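Endoribonuclease L-PSP/chorismate mutase-like domain-containing protein (Shewanella oneidensis, PDB 2OTM) is of unknown function but belongs to the YjgF/L-PSP family of trimeric chorismate mutase-like proteins, and may act as an endoribonuclease. Local coordinates at residues N75-L80 and G85-I90; G98-H103 and P110-G115. One frame throughout, in Å; residues are numbered along the deposited sequence.

Interaction 1 (N75-L80 and G85-I90); sequences NAIAQL and GELSRI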
ATOM      1  N   ASN B  75     -17.535  -9.104   0.826  1.00 20.84           N
ATOM      2  CA  ASN B  75     -17.865  -7.793   1.404  1.00 20.78           C
ATOM      3  C   ASN B  75     -17.399  -6.645   0.517  1.00 20.73           C
ATOM      4  O   ASN B  75     -18.154  -5.721   0.254  1.00 23.13           O
ATOM      5  CB  ASN B  75     -17.276  -7.640   2.824  1.00 20.87           C
ATOM      6  CG  ASN B  75     -18.167  -8.247   3.895  1.00 21.49           C
ATOM      7  OD1 ASN B  75     -18.985  -7.534   4.498  1.00 23.30           O
ATOM      8  ND2 ASN B  75     -18.055  -9.564   4.104  1.00 19.66           N
ATOM      9  N   ALA B  76     -16.167  -6.725   0.023  1.00 21.85           N
ATOM     10  CA  ALA B  76     -15.638  -5.722  -0.904  1.00 20.58           C
ATOM     11  C   ALA B  76     -16.474  -5.599  -2.184  1.00 22.58           C
ATOM     12  O   ALA B  76     -16.660  -4.504  -2.704  1.00 22.68           O
ATOM     13  CB  ALA B  76     -14.158  -6.033  -1.250  1.00 19.02           C
ATOM     14  N   ILE B  77     -16.945  -6.723  -2.703  1.00 20.71           N
ATOM     15  CA  ILE B  77     -17.817  -6.723  -3.912  1.00 21.75           C
ATOM     16  C   ILE B  77     -19.151  -6.060  -3.593  1.00 22.27           C
ATOM     17  O   ILE B  77     -19.690  -5.305  -4.400  1.00 21.89           O
ATOM     18  CB  ILE B  77     -18.007  -8.154  -4.449  1.00 21.59           C
ATOM     19  CG1 ILE B  77     -16.649  -8.687  -4.955  1.00 20.56           C
ATOM     20  CG2 ILE B  77     -19.043  -8.192  -5.584  1.00 21.31           C
ATOM     21  CD1 ILE B  77     -16.608 -10.209  -5.304  1.00 19.40           C
ATOM     22  N   ALA B  78     -19.676  -6.301  -2.391  1.00 22.20           N
ATOM     23  CA  ALA B  78     -20.880  -5.608  -1.948  1.00 23.69           C
ATOM     24  C   ALA B  78     -20.645  -4.093  -1.958  1.00 23.61           C
ATOM     25  O   ALA B  78     -21.514  -3.311  -2.376  1.00 22.72           O
ATOM     26  CB  ALA B  78     -21.345  -6.122  -0.563  1.00 24.47           C
ATOM     27  N   GLN B  79     -19.461  -3.674  -1.544  1.00 22.70           N
ATOM     28  CA  GLN B  79     -19.138  -2.257  -1.506  1.00 24.23           C
ATOM     29  C   GLN B  79     -19.120  -1.688  -2.925  1.00 24.44           C
ATOM     30  O   GLN B  79     -19.624  -0.598  -3.171  1.00 25.79           O
ATOM     31  CB  GLN B  79     -17.760  -2.072  -0.859  1.00 25.64           C
ATOM     32  CG  GLN B  79     -17.335  -0.620  -0.689  1.00 26.67           C
ATOM     33  CD  GLN B  79     -18.223   0.070   0.285  1.00 35.05           C
ATOM     34  OE1 GLN B  79     -18.092  -0.140   1.485  1.00 38.85           O
ATOM     35  NE2 GLN B  79     -19.165   0.871  -0.221  1.00 31.27           N
ATOM     36  N   LEU B  80     -18.544  -2.445  -3.852  1.00 23.90           N
ATOM     37  CA  LEU B  80     -18.446  -2.011  -5.246  1.00 24.15           C
ATOM     38  C   LEU B  80     -19.841  -1.918  -5.848  1.00 24.26           C
ATOM     39  O   LEU B  80     -20.131  -0.979  -6.595  1.00 25.53           O
ATOM     40  CB  LEU B  80     -17.588  -2.975  -6.068  1.00 25.50           C
ATOM     41  CG  LEU B  80     -16.099  -3.053  -5.713  1.00 22.46           C
ATOM     42  CD1 LEU B  80     -15.438  -4.085  -6.591  1.00 23.36           C
ATOM     43  CD2 LEU B  80     -15.421  -1.681  -5.836  1.00 21.23           C
ATOM     44  N   GLY B  85     -23.875   0.277  -8.719  1.00 25.21           N
ATOM     45  CA  GLY B  85     -25.244  -0.146  -9.038  1.00 25.50           C
ATOM     46  C   GLY B  85     -25.317  -1.487  -9.725  1.00 26.78           C
ATOM     47  O   GLY B  85     -26.008  -2.397  -9.241  1.00 29.37           O
ATOM     48  N   GLU B  86     -24.633  -1.603 -10.861  1.00 25.08           N
ATOM     49  CA  GLU B  86     -24.568  -2.813 -11.647  1.00 23.42           C
ATOM     50  C   GLU B  86     -23.102  -3.140 -11.742  1.00 22.57           C
ATOM     51  O   GLU B  86     -22.322  -2.335 -12.229  1.00 22.11           O
ATOM     52  CB  GLU B  86     -25.157  -2.561 -13.035  1.00 23.45           C
ATOM     53  CG  GLU B  86     -26.678  -2.410 -13.062  1.00 25.37           C
ATOM     54  CD  GLU B  86     -27.406  -3.721 -12.792  1.00 28.06           C
ATOM     55  OE1 GLU B  86     -26.891  -4.808 -13.155  1.00 24.77           O
ATOM     56  OE2 GLU B  86     -28.503  -3.670 -12.203  1.00 33.35           O
ATOM     57  N   LEU B  87     -22.730  -4.328 -11.274  1.00 21.96           N
ATOM     58  CA  LEU B  87     -21.339  -4.750 -11.290  1.00 22.06           C
ATOM     59  C   LEU B  87     -20.816  -4.923 -12.723  1.00 22.54           C
ATOM     60  O   LEU B  87     -19.612  -4.932 -12.934  1.00 22.42           O
ATOM     61  CB  LEU B  87     -21.169  -6.032 -10.476  1.00 21.03           C
ATOM     62  CG  LEU B  87     -21.272  -5.902  -8.944  1.00 21.43           C
ATOM     63  CD1 LEU B  87     -21.301  -7.268  -8.295  1.00 20.73           C
ATOM     64  CD2 LEU B  87     -20.122  -5.058  -8.363  1.00 20.63           C
ATOM     65  N   SER B  88     -21.720  -5.058 -13.704  1.00 22.51           N
ATOM     66  CA  SER B  88     -21.326  -5.025 -15.126  1.00 22.64           C
ATOM     67  C   SER B  88     -20.637  -3.746 -15.551  1.00 23.43           C
ATOM     68  O   SER B  88     -19.987  -3.690 -16.581  1.00 23.09           O
ATOM     69  CB  SER B  88     -22.568  -5.180 -16.011  1.00 22.93           C
ATOM     70  OG  SER B  88     -23.114  -6.461 -15.835  1.00 24.18           O
ATOM     71  N   ARG B  89     -20.847  -2.692 -14.784  1.00 22.85           N
ATOM     72  CA  ARG B  89     -20.234  -1.385 -15.055  1.00 24.93           C
ATOM     73  C   ARG B  89     -18.728  -1.352 -14.782  1.00 24.92           C
ATOM     74  O   ARG B  89     -18.005  -0.451 -15.244  1.00 27.47           O
ATOM     75  CB  ARG B  89     -20.960  -0.298 -14.284  1.00 23.40           C
ATOM     76  CG  ARG B  89     -22.430  -0.147 -14.737  1.00 25.49           C
ATOM     77  CD  ARG B  89     -23.255   0.856 -13.936  1.00 27.93           C
ATOM     78  NE  ARG B  89     -24.608   0.879 -14.518  1.00 27.59           N
ATOM     79  CZ  ARG B  89     -25.756   1.091 -13.870  1.00 34.48           C
ATOM     80  NH1 ARG B  89     -25.786   1.364 -12.580  1.00 25.68           N
ATOM     81  NH2 ARG B  89     -26.907   1.048 -14.543  1.00 29.31           N
ATOM     82  N   ILE B  90     -18.246  -2.339 -14.057  1.00 24.35           N
ATOM     83  CA  ILE B  90     -16.798  -2.434 -13.791  1.00 23.05           C
ATOM     84  C   ILE B  90     -16.063  -2.977 -15.010  1.00 23.89           C
ATOM     85  O   ILE B  90     -16.331  -4.099 -15.467  1.00 24.26           O
ATOM     86  CB  ILE B  90     -16.542  -3.276 -12.535  1.00 23.05           C
ATOM     87  CG1 ILE B  90     -17.056  -2.509 -11.302  1.00 28.96           C
ATOM     88  CG2 ILE B  90     -14.997  -3.653 -12.377  1.00 24.50           C
ATOM     89  CD1 ILE B  90     -17.243  -3.331 -10.093  1.00 25.32           C
TER
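Leu80 and Ile77, one turn apart on helix 62-84, receive the side chains of Leu87 and Ile90 from the connection that follows the helix, a compact example of a chain folding back on its own helix end. The tight part is wholly aliphatic. CG2 of Ile77 meets CD1 of Leu87 at 3.6 Å, the two side chains crossing at about a right angle. The chi1 of Ile77, -66°, sets CG2 anti to the backbone N, and this is the branch that meets Leu87. The other Leu87 methyl, CD2, rests 4.0 Å from Leu80 CB and 4.0 Å from the carbonyl O of Ile77, so the leucine fork sits against the helix about a turn before its end. Ile90 adds a second contact: its CD1 lies 4.0 Å from CD1 of Leu80, the side chains again crossing at about a right angle. Phe124 of helix 109-124 and Leu150 and Ala152 of strand 146-153 pack around these side chains.

The solvent side is looser and polar. Gly85, with a phi of 85°, is the first residue to leave the helical conformation, and it turns the chain into the short 3-10 segment 87-89. Here the exposed Arg89 lays one face of its guanidinium over Glu86 CG, 3.7 Å above the plane, while its NH1 bonds to the carbonyl O of Cys84. Deeper in, the connection has another polar bond, from the backbone N of buried Leu87 to OE2 of Glu7.

Between the two segments the grip is therefore one of apolar shape alone, and the polar bonds are made to residues around them, which probably fix the course of the connection.

Interaction 2 (G98-H103 and P110-G115); sequences GVLNVH and PKALDG
One residue beyond Leu113, which packs on Gly98, the carboxylate oxygen OD1 of Asp114 is gripped twice: by NH1 of Arg132 in a salt bridge and by the backbone N of Asn26 of the second subunit. Arg132 is held in turn by a further bond, from its NH2 to the carbonyl O of Pro110, so one guanidinium ties two successive turns of helix 109-124 to the neighbouring strand 131-136. Together the two bonds on OD1 hold that oxygen in place and so limit the rotation of the carboxylate.

The inner face of the same helix is apolar. Leu100 extends toward it from strand 92-100, and its CD2 meets CB of Ala112 at 3.7 Å; the other methyl, CD1, approaches Leu113 CB more distantly at 4.5 Å. A chi2 of 100° lies well away from the usual leucine minima, so this fork is turned unusually, with one branch on the alanine and the other facing the leucine.

The setting is a beta-alpha-beta crossover: strand 92-100 leads into helix 109-124, which returns the chain to the parallel, adjacent strand 131-136. The short segments of strand and helix approach to 9.5 Å between axes, at 128° between their directions.

Leu113 reaches the sheet as well. With CG held anti to the backbone N (chi1 -166°), it sets CD1 4.0 Å from CA of Gly98, where the absence of a side chain on the glycine lets the methyl approach the backbone. The same leucine packs on Ile134 and Arg132, and a bound acetate, probably from the crystallisation liquor, lies about 5 Å from its side chain.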
ATOM      1  N   GLY B  98      -4.241  -7.005   0.074  1.00 18.14           N
ATOM      2  CA  GLY B  98      -4.697  -7.745   1.243  1.00 17.38           C
ATOM      3  C   GLY B  98      -3.695  -7.737   2.369  1.00 18.19           C
ATOM      4  O   GLY B  98      -2.493  -7.815   2.120  1.00 18.31           O
ATOM      5  N   VAL B  99      -4.206  -7.672   3.595  1.00 16.33           N
ATOM      6  CA  VAL B  99      -3.428  -7.721   4.810  1.00 16.46           C
ATOM      7  C   VAL B  99      -3.934  -8.882   5.653  1.00 18.05           C
ATOM      8  O   VAL B  99      -5.165  -9.053   5.812  1.00 19.71           O
ATOM      9  CB  VAL B  99      -3.607  -6.448   5.690  1.00 17.48           C
ATOM     10  CG1 VAL B  99      -2.601  -6.445   6.811  1.00 18.38           C
ATOM     11  CG2 VAL B  99      -3.492  -5.159   4.870  1.00 18.31           C
ATOM     12  N   LEU B 100      -3.002  -9.640   6.206  1.00 17.71           N
ATOM     13  CA  LEU B 100      -3.305 -10.729   7.129  1.00 17.11           C
ATOM     14  C   LEU B 100      -2.484 -10.625   8.375  1.00 18.28           C
ATOM     15  O   LEU B 100      -1.348 -10.172   8.333  1.00 18.76           O
ATOM     16  CB  LEU B 100      -3.042 -12.097   6.474  1.00 17.40           C
ATOM     17  CG  LEU B 100      -3.964 -12.446   5.286  1.00 22.26           C
ATOM     18  CD1 LEU B 100      -3.296 -12.190   3.958  1.00 31.01           C
ATOM     19  CD2 LEU B 100      -4.436 -13.880   5.343  1.00 29.02           C
ATOM     20  N   ASN B 101      -3.031 -11.107   9.487  1.00 17.91           N
ATOM     21  CA  ASN B 101      -2.226 -11.310  10.692  1.00 19.39           C
ATOM     22  C   ASN B 101      -1.754 -12.758  10.663  1.00 19.00           C
ATOM     23  O   ASN B 101      -2.595 -13.668  10.623  1.00 18.63           O
ATOM     24  CB  ASN B 101      -3.056 -11.062  11.956  1.00 17.92           C
ATOM     25  CG  ASN B 101      -2.209 -11.093  13.213  1.00 20.26           C
ATOM     26  OD1 ASN B 101      -0.998 -11.377  13.163  1.00 20.28           O
ATOM     27  ND2 ASN B 101      -2.832 -10.820  14.343  1.00 23.25           N
ATOM     28  N   VAL B 102      -0.418 -12.960  10.634  1.00 19.32           N
ATOM     29  CA  VAL B 102       0.175 -14.276  10.357  1.00 18.38           C
ATOM     30  C   VAL B 102       1.238 -14.572  11.419  1.00 20.05           C
ATOM     31  O   VAL B 102       2.081 -13.737  11.740  1.00 19.22           O
ATOM     32  CB  VAL B 102       0.789 -14.327   8.907  1.00 17.84           C
ATOM     33  CG1 VAL B 102       1.354 -15.711   8.582  1.00 17.19           C
ATOM     34  CG2 VAL B 102      -0.267 -13.941   7.876  1.00 13.40           C
ATOM     35  N   HIS B 103       1.165 -15.777  11.975  1.00 19.83           N
ATOM     36  CA  HIS B 103       2.156 -16.243  12.932  1.00 22.31           C
ATOM     37  C   HIS B 103       3.482 -16.585  12.223  1.00 21.63           C
ATOM     38  O   HIS B 103       3.481 -17.016  11.094  1.00 20.56           O
ATOM     39  CB  HIS B 103       1.621 -17.489  13.592  1.00 22.61           C
ATOM     40  CG  HIS B 103       2.448 -17.936  14.740  1.00 24.15           C
ATOM     41  ND1 HIS B 103       3.398 -18.921  14.623  1.00 29.16           N
ATOM     42  CD2 HIS B 103       2.505 -17.493  16.016  1.00 28.75           C
ATOM     43  CE1 HIS B 103       3.982 -19.097  15.795  1.00 34.94           C
ATOM     44  NE2 HIS B 103       3.459 -18.245  16.660  1.00 27.61           N
ATOM     45  N   PRO B 110       0.170 -16.363   1.158  1.00 20.85           N
ATOM     46  CA  PRO B 110      -0.314 -16.159  -0.208  1.00 20.61           C
ATOM     47  C   PRO B 110      -1.449 -17.108  -0.608  1.00 21.13           C
ATOM     48  O   PRO B 110      -2.276 -16.761  -1.403  1.00 21.92           O
ATOM     49  CB  PRO B 110       0.946 -16.407  -1.060  1.00 21.14           C
ATOM     50  CG  PRO B 110       2.064 -16.051  -0.105  1.00 21.42           C
ATOM     51  CD  PRO B 110       1.627 -16.577   1.203  1.00 20.96           C
ATOM     52  N   LYS B 111      -1.452 -18.323  -0.069  1.00 21.79           N
ATOM     53  CA  LYS B 111      -2.511 -19.271  -0.362  1.00 23.72           C
ATOM     54  C   LYS B 111      -3.821 -18.813   0.253  1.00 22.43           C
ATOM     55  O   LYS B 111      -4.851 -18.961  -0.375  1.00 24.30           O
ATOM     56  CB  LYS B 111      -2.164 -20.662   0.168  1.00 22.48           C
ATOM     57  CG  LYS B 111      -0.970 -21.287  -0.505  1.00 28.51           C
ATOM     58  N   ALA B 112      -3.767 -18.195   1.438  1.00 20.02           N
ATOM     59  CA  ALA B 112      -4.943 -17.595   2.050  1.00 20.04           C
ATOM     60  C   ALA B 112      -5.490 -16.463   1.198  1.00 19.82           C
ATOM     61  O   ALA B 112      -6.679 -16.417   0.938  1.00 20.11           O
ATOM     62  CB  ALA B 112      -4.647 -17.078   3.489  1.00 19.22           C
ATOM     63  N   LEU B 113      -4.618 -15.577   0.724  1.00 20.75           N
ATOM     64  CA  LEU B 113      -5.057 -14.467  -0.112  1.00 19.40           C
ATOM     65  C   LEU B 113      -5.628 -14.892  -1.460  1.00 20.17           C
ATOM     66  O   LEU B 113      -6.412 -14.154  -2.079  1.00 21.06           O
ATOM     67  CB  LEU B 113      -3.950 -13.415  -0.284  1.00 18.74           C
ATOM     68  CG  LEU B 113      -4.427 -12.069  -0.848  1.00 21.77           C
ATOM     69  CD1 LEU B 113      -5.546 -11.434  -0.044  1.00 19.20           C
ATOM     70  CD2 LEU B 113      -3.266 -11.106  -1.068  1.00 19.63           C
ATOM     71  N   ASP B 114      -5.278 -16.090  -1.913  1.00 21.35           N
ATOM     72  CA  ASP B 114      -5.939 -16.677  -3.078  1.00 22.01           C
ATOM     73  C   ASP B 114      -7.435 -16.830  -2.873  1.00 21.14           C
ATOM     74  O   ASP B 114      -8.149 -16.943  -3.846  1.00 22.63           O
ATOM     75  CB  ASP B 114      -5.342 -18.048  -3.448  1.00 24.20           C
ATOM     76  CG  ASP B 114      -4.030 -17.944  -4.209  1.00 34.49           C
ATOM     77  OD1 ASP B 114      -3.747 -16.877  -4.810  1.00 30.22           O
ATOM     78  OD2 ASP B 114      -3.284 -18.953  -4.185  1.00 30.82           O
ATOM     79  N   GLY B 115      -7.920 -16.849  -1.630  1.00 20.76           N
ATOM     80  CA  GLY B 115      -9.368 -16.834  -1.392  1.00 20.31           C
ATOM     81  C   GLY B 115      -9.997 -15.588  -2.015  1.00 20.83           C
ATOM     82  O   GLY B 115     -11.101 -15.638  -2.562  1.00 22.14           O
TER

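How the interactions relate
The two contacts come in series along the chain: interaction 1 closes before interaction 2 opens, and strand 92-100 follows directly on the connection that ends helix 62-84. Their centres are 22 Å apart, on opposite sides of the chain's centre, and their nearest atoms stay about 8 Å apart without touching. Both lie on the helical layer's side of the five-stranded sheet, and helix 109-124 links them, lending Leu119 and Phe124 to the surroundings of 75-80 and 85-90 and its earlier turns to 98-103. Interaction 1 belongs to a single chain, whereas interaction 2 is touched by two other subunits, so intrachain helix packing and trimer assembly are met in successive parts of one fold.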